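Local coordinates for putative diflavin flavoprotein A 3 (Synechocystis sp., PDB 6H0C) that probably passes electrons from NADH to oxygen, reducing it to water, and is represented here by its flavodiiron core of metallo-hydrolase and flavodoxin-like parts, at residues D171-A176 / C201-A206; A212-L217 / N243-L248. All blocks are in the same frame, centred on the assembly; numbering follows the deposited sequence.

Interaction 1. Residues D171-A176 / C201-A206; sequences DKLFGA and CLLAPA
Leu-173 and Leu-203 meet methyl to methyl. Leu-173 CD2 sits 4.0 Å from Leu-203 CD2 and nearly as close to CD1 of the same residue, so one methyl faces the fork of the opposing leucine. The CB of Leu-173 points away from 201-206, and it is the CD2 branch that reaches back across. Beside this pair, Lys-172 lays its aliphatic chain across Leu-202 at about a right angle, with Lys-172 CD 4.2 Å from Leu-202 CD2. The two contacts follow each other along both segments, and apolar groups alone make them.

The lysine chain bends at chi2 (-78°) and then runs extended, which carries its amino group past the leucines. There Lys-172 NZ is hydrogen-bonded to His-229 NE2 and to a bound citrate, probably from the crystallisation liquor. The backbone is held as well: Tyr-198 OH bonds to Lys-172 O, and Thr-170 OG1 to Leu-173 O. On the other side, Ala-206 N donates to Leu-203 O at 2.8 Å, closing the turn that leads from helix 189-202 to the N-cap of helix 207-217.

The contact thus sets the loop after strand 167-171 against this helix-to-helix turn within the zinc metallo-hydrolase region. Asp-171, whose OD1 is bonded to His-83 ND1, heads the loop. The positions of His-83, Asp-171 and His-229 are consistent with the metal-site loops of the metallo-beta-lactamase-like fold, and Lys-172 probably projects into the pocket where canonical flavodiiron proteins hold their two irons.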
ATOM      1  N   ASP A 171       8.815   4.393   2.953  1.00 23.47           N
ATOM      2  CA  ASP A 171       7.396   4.535   2.616  1.00 21.99           C
ATOM      3  C   ASP A 171       6.602   3.445   3.358  1.00 23.74           C
ATOM      4  O   ASP A 171       6.697   3.337   4.588  1.00 23.65           O
ATOM      5  CB  ASP A 171       7.198   4.471   1.079  1.00 25.71           C
ATOM      6  CG  ASP A 171       5.780   4.871   0.628  1.00 26.41           C
ATOM      7  OD1 ASP A 171       5.406   6.058   0.740  1.00 24.71           O
ATOM      8  OD2 ASP A 171       5.045   3.992   0.134  1.00 27.00           O
ATOM      9  N   LYS A 172       5.857   2.618   2.626  1.00 20.01           N
ATOM     10  CA  LYS A 172       4.975   1.660   3.272  1.00 22.00           C
ATOM     11  C   LYS A 172       5.713   0.463   3.869  1.00 23.46           C
ATOM     12  O   LYS A 172       5.131  -0.292   4.639  1.00 27.94           O
ATOM     13  CB  LYS A 172       3.908   1.184   2.289  1.00 21.24           C
ATOM     14  CG  LYS A 172       2.890   2.260   1.943  1.00 21.77           C
ATOM     15  CD  LYS A 172       1.856   2.434   3.065  1.00 21.45           C
ATOM     16  CE  LYS A 172       0.930   3.622   2.778  1.00 22.73           C
ATOM     17  NZ  LYS A 172      -0.244   3.680   3.707  1.00 22.19           N
ATOM     18  N   LEU A 173       6.988   0.290   3.541  1.00 20.33           N
ATOM     19  CA  LEU A 173       7.740  -0.825   4.122  1.00 23.67           C
ATOM     20  C   LEU A 173       8.255  -0.528   5.540  1.00 26.52           C
ATOM     21  O   LEU A 173       8.716   0.581   5.821  1.00 25.00           O
ATOM     22  CB  LEU A 173       8.927  -1.201   3.230  1.00 24.81           C
ATOM     23  CG  LEU A 173       8.590  -1.763   1.848  1.00 25.86           C
ATOM     24  CD1 LEU A 173       9.848  -1.882   0.988  1.00 24.81           C
ATOM     25  CD2 LEU A 173       7.903  -3.111   2.011  1.00 24.95           C
ATOM     26  N   PHE A 174       8.165  -1.527   6.418  1.00 23.92           N
ATOM     27  CA  PHE A 174       8.805  -1.500   7.737  1.00 26.32           C
ATOM     28  C   PHE A 174       8.095  -0.629   8.778  1.00 26.53           C
ATOM     29  O   PHE A 174       8.671  -0.306   9.818  1.00 27.70           O
ATOM     30  CB  PHE A 174      10.265  -1.040   7.615  1.00 22.36           C
ATOM     31  CG  PHE A 174      11.149  -2.026   6.914  1.00 22.57           C
ATOM     32  CD1 PHE A 174      11.270  -3.322   7.382  1.00 23.14           C
ATOM     33  CD2 PHE A 174      11.861  -1.659   5.791  1.00 23.23           C
ATOM     34  CE1 PHE A 174      12.081  -4.242   6.738  1.00 24.39           C
ATOM     35  CE2 PHE A 174      12.683  -2.572   5.143  1.00 26.53           C
ATOM     36  CZ  PHE A 174      12.793  -3.866   5.621  1.00 24.74           C
ATOM     37  N   GLY A 175       6.847  -0.270   8.518  1.00 20.94           N
ATOM     38  CA  GLY A 175       6.143   0.631   9.407  1.00 23.53           C
ATOM     39  C   GLY A 175       5.223  -0.080  10.380  1.00 26.98           C
ATOM     40  O   GLY A 175       5.233  -1.303  10.491  1.00 25.24           O
ATOM     41  N   ALA A 176       4.419   0.703  11.090  1.00 23.62           N
ATOM     42  CA  ALA A 176       3.470   0.157  12.038  1.00 20.91           C
ATOM     43  C   ALA A 176       2.423   1.209  12.348  1.00 26.54           C
ATOM     44  O   ALA A 176       2.752   2.380  12.518  1.00 24.98           O
ATOM     45  CB  ALA A 176       4.167  -0.288  13.300  1.00 23.49           C
ATOM     46  N   CYS A 201      -1.216  -7.582   7.164  1.00 26.34           N
ATOM     47  CA  CYS A 201      -2.291  -6.918   6.435  1.00 26.71           C
ATOM     48  C   CYS A 201      -1.835  -6.324   5.109  1.00 25.12           C
ATOM     49  O   CYS A 201      -2.545  -6.424   4.105  1.00 27.40           O
ATOM     50  CB  CYS A 201      -2.915  -5.821   7.297  1.00 30.63           C
ATOM     51  SG  CYS A 201      -3.836  -6.448   8.715  1.00 28.26           S
ATOM     52  N   LEU A 202      -0.656  -5.703   5.109  1.00 24.13           N
ATOM     53  CA  LEU A 202      -0.194  -4.911   3.969  1.00 27.26           C
ATOM     54  C   LEU A 202       0.750  -5.637   3.015  1.00 27.39           C
ATOM     55  O   LEU A 202       0.771  -5.341   1.820  1.00 24.33           O
ATOM     56  CB  LEU A 202       0.508  -3.635   4.459  1.00 24.39           C
ATOM     57  CG  LEU A 202      -0.370  -2.400   4.686  1.00 30.48           C
ATOM     58  CD1 LEU A 202      -1.212  -2.524   5.936  1.00 30.26           C
ATOM     59  CD2 LEU A 202       0.484  -1.143   4.736  1.00 32.22           C
ATOM     60  N   LEU A 203       1.549  -6.565   3.532  1.00 25.51           N
ATOM     61  CA  LEU A 203       2.687  -7.059   2.754  1.00 25.90           C
ATOM     62  C   LEU A 203       2.611  -8.548   2.398  1.00 25.48           C
ATOM     63  O   LEU A 203       3.135  -8.967   1.361  1.00 24.87           O
ATOM     64  CB  LEU A 203       3.995  -6.763   3.511  1.00 25.77           C
ATOM     65  CG  LEU A 203       4.198  -5.281   3.858  1.00 25.89           C
ATOM     66  CD1 LEU A 203       5.496  -5.058   4.625  1.00 21.56           C
ATOM     67  CD2 LEU A 203       4.134  -4.411   2.591  1.00 22.16           C
ATOM     68  N   ALA A 204       1.959  -9.339   3.248  1.00 23.64           N
ATOM     69  CA  ALA A 204       1.834 -10.775   3.014  1.00 21.79           C
ATOM     70  C   ALA A 204       1.211 -11.107   1.651  1.00 23.95           C
ATOM     71  O   ALA A 204       1.641 -12.055   0.993  1.00 28.46           O
ATOM     72  CB  ALA A 204       1.029 -11.419   4.133  1.00 23.66           C
ATOM     73  N   PRO A 205       0.198 -10.333   1.211  1.00 27.51           N
ATOM     74  CA  PRO A 205      -0.401 -10.623  -0.105  1.00 23.01           C
ATOM     75  C   PRO A 205       0.510 -10.228  -1.254  1.00 26.62           C
ATOM     76  O   PRO A 205       0.179 -10.485  -2.408  1.00 25.50           O
ATOM     77  CB  PRO A 205      -1.671  -9.768  -0.118  1.00 23.63           C
ATOM     78  CG  PRO A 205      -1.946  -9.455   1.334  1.00 24.52           C
ATOM     79  CD  PRO A 205      -0.575  -9.316   1.948  1.00 26.19           C
ATOM     80  N   ALA A 206       1.641  -9.604  -0.934  1.00 27.28           N
ATOM     81  CA  ALA A 206       2.615  -9.189  -1.941  1.00 28.37           C
ATOM     82  C   ALA A 206       4.002  -9.764  -1.634  1.00 30.63           C
ATOM     83  O   ALA A 206       5.021  -9.108  -1.872  1.00 29.26           O
ATOM     84  CB  ALA A 206       2.678  -7.665  -2.017  1.00 24.98           C
TER

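Interaction 2. Residues A212-L217 / N243-L248; sequences AALNKL and NYQQWL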
ATOM      1  N   ALA A 212      11.493  -9.013  -3.304  1.00 28.29           N
ATOM      2  CA  ALA A 212      12.299  -8.392  -4.347  1.00 27.94           C
ATOM      3  C   ALA A 212      12.754  -7.007  -3.886  1.00 31.60           C
ATOM      4  O   ALA A 212      13.892  -6.603  -4.130  1.00 31.60           O
ATOM      5  CB  ALA A 212      11.518  -8.298  -5.645  1.00 27.16           C
ATOM      6  N   ALA A 213      11.852  -6.289  -3.217  1.00 29.68           N
ATOM      7  CA  ALA A 213      12.162  -4.975  -2.670  1.00 24.93           C
ATOM      8  C   ALA A 213      13.305  -5.070  -1.674  1.00 25.53           C
ATOM      9  O   ALA A 213      14.280  -4.332  -1.773  1.00 28.15           O
ATOM     10  CB  ALA A 213      10.925  -4.356  -2.000  1.00 21.35           C
ATOM     11  N   LEU A 214      13.188  -5.976  -0.709  1.00 23.99           N
ATOM     12  CA  LEU A 214      14.173  -6.025   0.368  1.00 24.81           C
ATOM     13  C   LEU A 214      15.513  -6.464  -0.166  1.00 24.99           C
ATOM     14  O   LEU A 214      16.561  -6.102   0.374  1.00 27.47           O
ATOM     15  CB  LEU A 214      13.726  -6.953   1.500  1.00 26.77           C
ATOM     16  CG  LEU A 214      13.017  -6.287   2.685  1.00 28.88           C
ATOM     17  CD1 LEU A 214      11.803  -5.511   2.210  1.00 22.57           C
ATOM     18  CD2 LEU A 214      12.611  -7.329   3.732  1.00 32.20           C
ATOM     19  N   ASN A 215      15.490  -7.244  -1.236  1.00 27.39           N
ATOM     20  CA  ASN A 215      16.748  -7.646  -1.838  1.00 33.31           C
ATOM     21  C   ASN A 215      17.483  -6.442  -2.415  1.00 34.55           C
ATOM     22  O   ASN A 215      18.691  -6.307  -2.240  1.00 32.87           O
ATOM     23  CB  ASN A 215      16.536  -8.690  -2.919  1.00 37.17           C
ATOM     24  CG  ASN A 215      17.837  -9.107  -3.561  1.00 55.08           C
ATOM     25  OD1 ASN A 215      18.696  -9.715  -2.910  1.00 66.02           O
ATOM     26  ND2 ASN A 215      18.007  -8.766  -4.839  1.00 53.31           N
ATOM     27  N   LYS A 216      16.755  -5.561  -3.097  1.00 28.67           N
ATOM     28  CA  LYS A 216      17.368  -4.345  -3.625  1.00 28.94           C
ATOM     29  C   LYS A 216      17.883  -3.434  -2.500  1.00 34.86           C
ATOM     30  O   LYS A 216      18.986  -2.885  -2.579  1.00 34.96           O
ATOM     31  CB  LYS A 216      16.369  -3.579  -4.493  1.00 29.59           C
ATOM     32  CG  LYS A 216      15.975  -4.265  -5.800  1.00 36.55           C
ATOM     33  CD  LYS A 216      15.027  -3.373  -6.601  1.00 42.33           C
ATOM     34  CE  LYS A 216      14.349  -4.112  -7.748  1.00 45.12           C
ATOM     35  NZ  LYS A 216      12.953  -4.506  -7.404  1.00 52.78           N
ATOM     36  N   LEU A 217      17.074  -3.276  -1.455  1.00 32.68           N
ATOM     37  CA  LEU A 217      17.390  -2.355  -0.363  1.00 29.84           C
ATOM     38  C   LEU A 217      18.602  -2.796   0.460  1.00 29.47           C
ATOM     39  O   LEU A 217      19.243  -1.963   1.103  1.00 29.86           O
ATOM     40  CB  LEU A 217      16.177  -2.190   0.553  1.00 26.13           C
ATOM     41  CG  LEU A 217      14.932  -1.634  -0.122  1.00 27.10           C
ATOM     42  CD1 LEU A 217      13.757  -1.638   0.845  1.00 26.90           C
ATOM     43  CD2 LEU A 217      15.215  -0.234  -0.638  1.00 28.47           C
ATOM     44  N   ASN A 243      13.043 -10.471  10.861  1.00 28.94           N
ATOM     45  CA  ASN A 243      11.659 -10.926  10.962  1.00 26.51           C
ATOM     46  C   ASN A 243      10.922 -10.894   9.611  1.00 29.33           C
ATOM     47  O   ASN A 243      10.241 -11.852   9.243  1.00 29.43           O
ATOM     48  CB  ASN A 243      10.899 -10.086  11.992  1.00 29.38           C
ATOM     49  CG  ASN A 243      11.037 -10.632  13.423  1.00 41.12           C
ATOM     50  OD1 ASN A 243      10.127 -11.270  13.948  1.00 49.75           O
ATOM     51  ND2 ASN A 243      12.174 -10.378  14.047  1.00 37.35           N
ATOM     52  N   TYR A 244      11.049  -9.786   8.881  1.00 26.64           N
ATOM     53  CA  TYR A 244      10.446  -9.681   7.552  1.00 26.86           C
ATOM     54  C   TYR A 244      10.900 -10.835   6.651  1.00 30.49           C
ATOM     55  O   TYR A 244      10.090 -11.450   5.949  1.00 30.59           O
ATOM     56  CB  TYR A 244      10.804  -8.347   6.899  1.00 25.35           C
ATOM     57  CG  TYR A 244       9.782  -7.246   7.064  1.00 25.82           C
ATOM     58  CD1 TYR A 244       9.177  -6.998   8.294  1.00 26.05           C
ATOM     59  CD2 TYR A 244       9.452  -6.422   5.986  1.00 22.39           C
ATOM     60  CE1 TYR A 244       8.255  -5.971   8.441  1.00 24.61           C
ATOM     61  CE2 TYR A 244       8.536  -5.400   6.117  1.00 20.52           C
ATOM     62  CZ  TYR A 244       7.937  -5.176   7.341  1.00 24.53           C
ATOM     63  OH  TYR A 244       7.020  -4.143   7.460  1.00 23.89           O
ATOM     64  N   GLN A 245      12.197 -11.128   6.672  1.00 28.24           N
ATOM     65  CA  GLN A 245      12.732 -12.211   5.856  1.00 29.45           C
ATOM     66  C   GLN A 245      12.086 -13.540   6.226  1.00 33.95           C
ATOM     67  O   GLN A 245      11.708 -14.318   5.349  1.00 32.14           O
ATOM     68  CB  GLN A 245      14.255 -12.309   5.998  1.00 32.61           C
ATOM     69  CG  GLN A 245      15.020 -11.253   5.221  1.00 42.48           C
ATOM     70  CD  GLN A 245      14.538 -11.112   3.771  1.00 63.20           C
ATOM     71  OE1 GLN A 245      13.895 -12.010   3.217  1.00 67.61           O
ATOM     72  NE2 GLN A 245      14.852  -9.976   3.155  1.00 68.95           N
ATOM     73  N   GLN A 246      11.953 -13.791   7.525  1.00 35.84           N
ATOM     74  CA  GLN A 246      11.345 -15.026   8.007  1.00 35.87           C
ATOM     75  C   GLN A 246       9.859 -15.095   7.636  1.00 36.69           C
ATOM     76  O   GLN A 246       9.375 -16.121   7.134  1.00 33.91           O
ATOM     77  CB  GLN A 246      11.521 -15.149   9.515  1.00 34.88           C
ATOM     78  CG  GLN A 246      10.875 -16.379  10.100  1.00 50.86           C
ATOM     79  CD  GLN A 246      10.687 -16.264  11.598  1.00 63.57           C
ATOM     80  OE1 GLN A 246      11.382 -15.494  12.265  1.00 68.51           O
ATOM     81  NE2 GLN A 246       9.733 -17.017  12.135  1.00 64.92           N
ATOM     82  N   TRP A 247       9.141 -13.999   7.872  1.00 29.55           N
ATOM     83  CA  TRP A 247       7.722 -13.940   7.530  1.00 30.54           C
ATOM     84  C   TRP A 247       7.484 -14.113   6.026  1.00 28.97           C
ATOM     85  O   TRP A 247       6.568 -14.822   5.616  1.00 29.69           O
ATOM     86  CB  TRP A 247       7.113 -12.620   8.008  1.00 30.10           C
ATOM     87  CG  TRP A 247       7.230 -12.435   9.469  1.00 26.50           C
ATOM     88  CD1 TRP A 247       7.430 -13.408  10.398  1.00 27.49           C
ATOM     89  CD2 TRP A 247       7.176 -11.198  10.182  1.00 28.02           C
ATOM     90  NE1 TRP A 247       7.494 -12.856  11.652  1.00 29.90           N
ATOM     91  CE2 TRP A 247       7.343 -11.496  11.547  1.00 30.43           C
ATOM     92  CE3 TRP A 247       6.998  -9.860   9.799  1.00 30.92           C
ATOM     93  CZ2 TRP A 247       7.334 -10.514  12.534  1.00 30.01           C
ATOM     94  CZ3 TRP A 247       6.991  -8.878  10.782  1.00 27.17           C
ATOM     95  CH2 TRP A 247       7.159  -9.212  12.131  1.00 26.93           C
ATOM     96  N   LEU A 248       8.301 -13.454   5.212  1.00 26.91           N
ATOM     97  CA  LEU A 248       8.215 -13.609   3.766  1.00 25.04           C
ATOM     98  C   LEU A 248       8.460 -15.066   3.365  1.00 34.68           C
ATOM     99  O   LEU A 248       7.763 -15.631   2.513  1.00 31.54           O
ATOM    100  CB  LEU A 248       9.217 -12.692   3.076  1.00 24.89           C
ATOM    101  CG  LEU A 248       8.896 -11.203   3.156  1.00 27.35           C
ATOM    102  CD1 LEU A 248      10.121 -10.346   2.821  1.00 24.80           C
ATOM    103  CD2 LEU A 248       7.744 -10.887   2.219  1.00 27.75           C
TER
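Leu-214 pushes its CD2 methyl into the angle between Tyr-244, Gln-245 and Leu-248, three residues on one flank of the neighbouring helix. The methyl lies 3.8 Å from Tyr-244 CB and close to the plane of that ring, at its edge, so the leucine does not cover the aromatic face; the two side chains cross at about a right angle. One turn further along the helix, Leu-248 CD1 approaches to 4.0 Å from Leu-214 CD2.

Helices 207-217 and 237-253 run roughly antiparallel here, their segment axes 149° apart and 11.4 Å away at closest approach. The first belongs to the metallo-hydrolase region, while the second leads on to strand 257-262 of the flavodoxin-like parallel sheet, making this a helix pair beside the junction of the two parts.

Gln-245 supplies the remaining wall. Its chain bends at chi2 (-48°), and it slides past Leu-214 in the opposite direction, laying its amide nitrogen along the leucine: Gln-245 NE2 is 3.5 Å from Leu-214 CD2 and 3.6 Å from Leu-214 CB, a van der Waals approach. Outside the pair, Phe-199 of helix 189-202 meets the Tyr-244 ring edge-to-face and also touches Leu-248.

How the interactions relate
Interactions 1 and 2 lie in one continuous core, their centres 11 Å apart. Tyr-244 ties them most closely: its OH is 3.0 Å from Phe-174 N and 3.3 Å from Leu-203 CD1, and its ring stacks with that of Phe-174. Phe-174 in turn places CZ 3.8 Å from Leu-214 CG, while Leu-173 CD1 packs 3.9 Å from Leu-217 CD1. Along the chain the contacts come in series, the turn at 201-206 leading directly into helix 207-217. Interaction 1 borders the probable metal-site pocket, where the Lys-172 side chain is about 3 Å from the citrate at nearest atoms; interaction 2 lies on the helical side of the same loop, where helices 207-217 and 237-253 pack on Leu-173 and Phe-174.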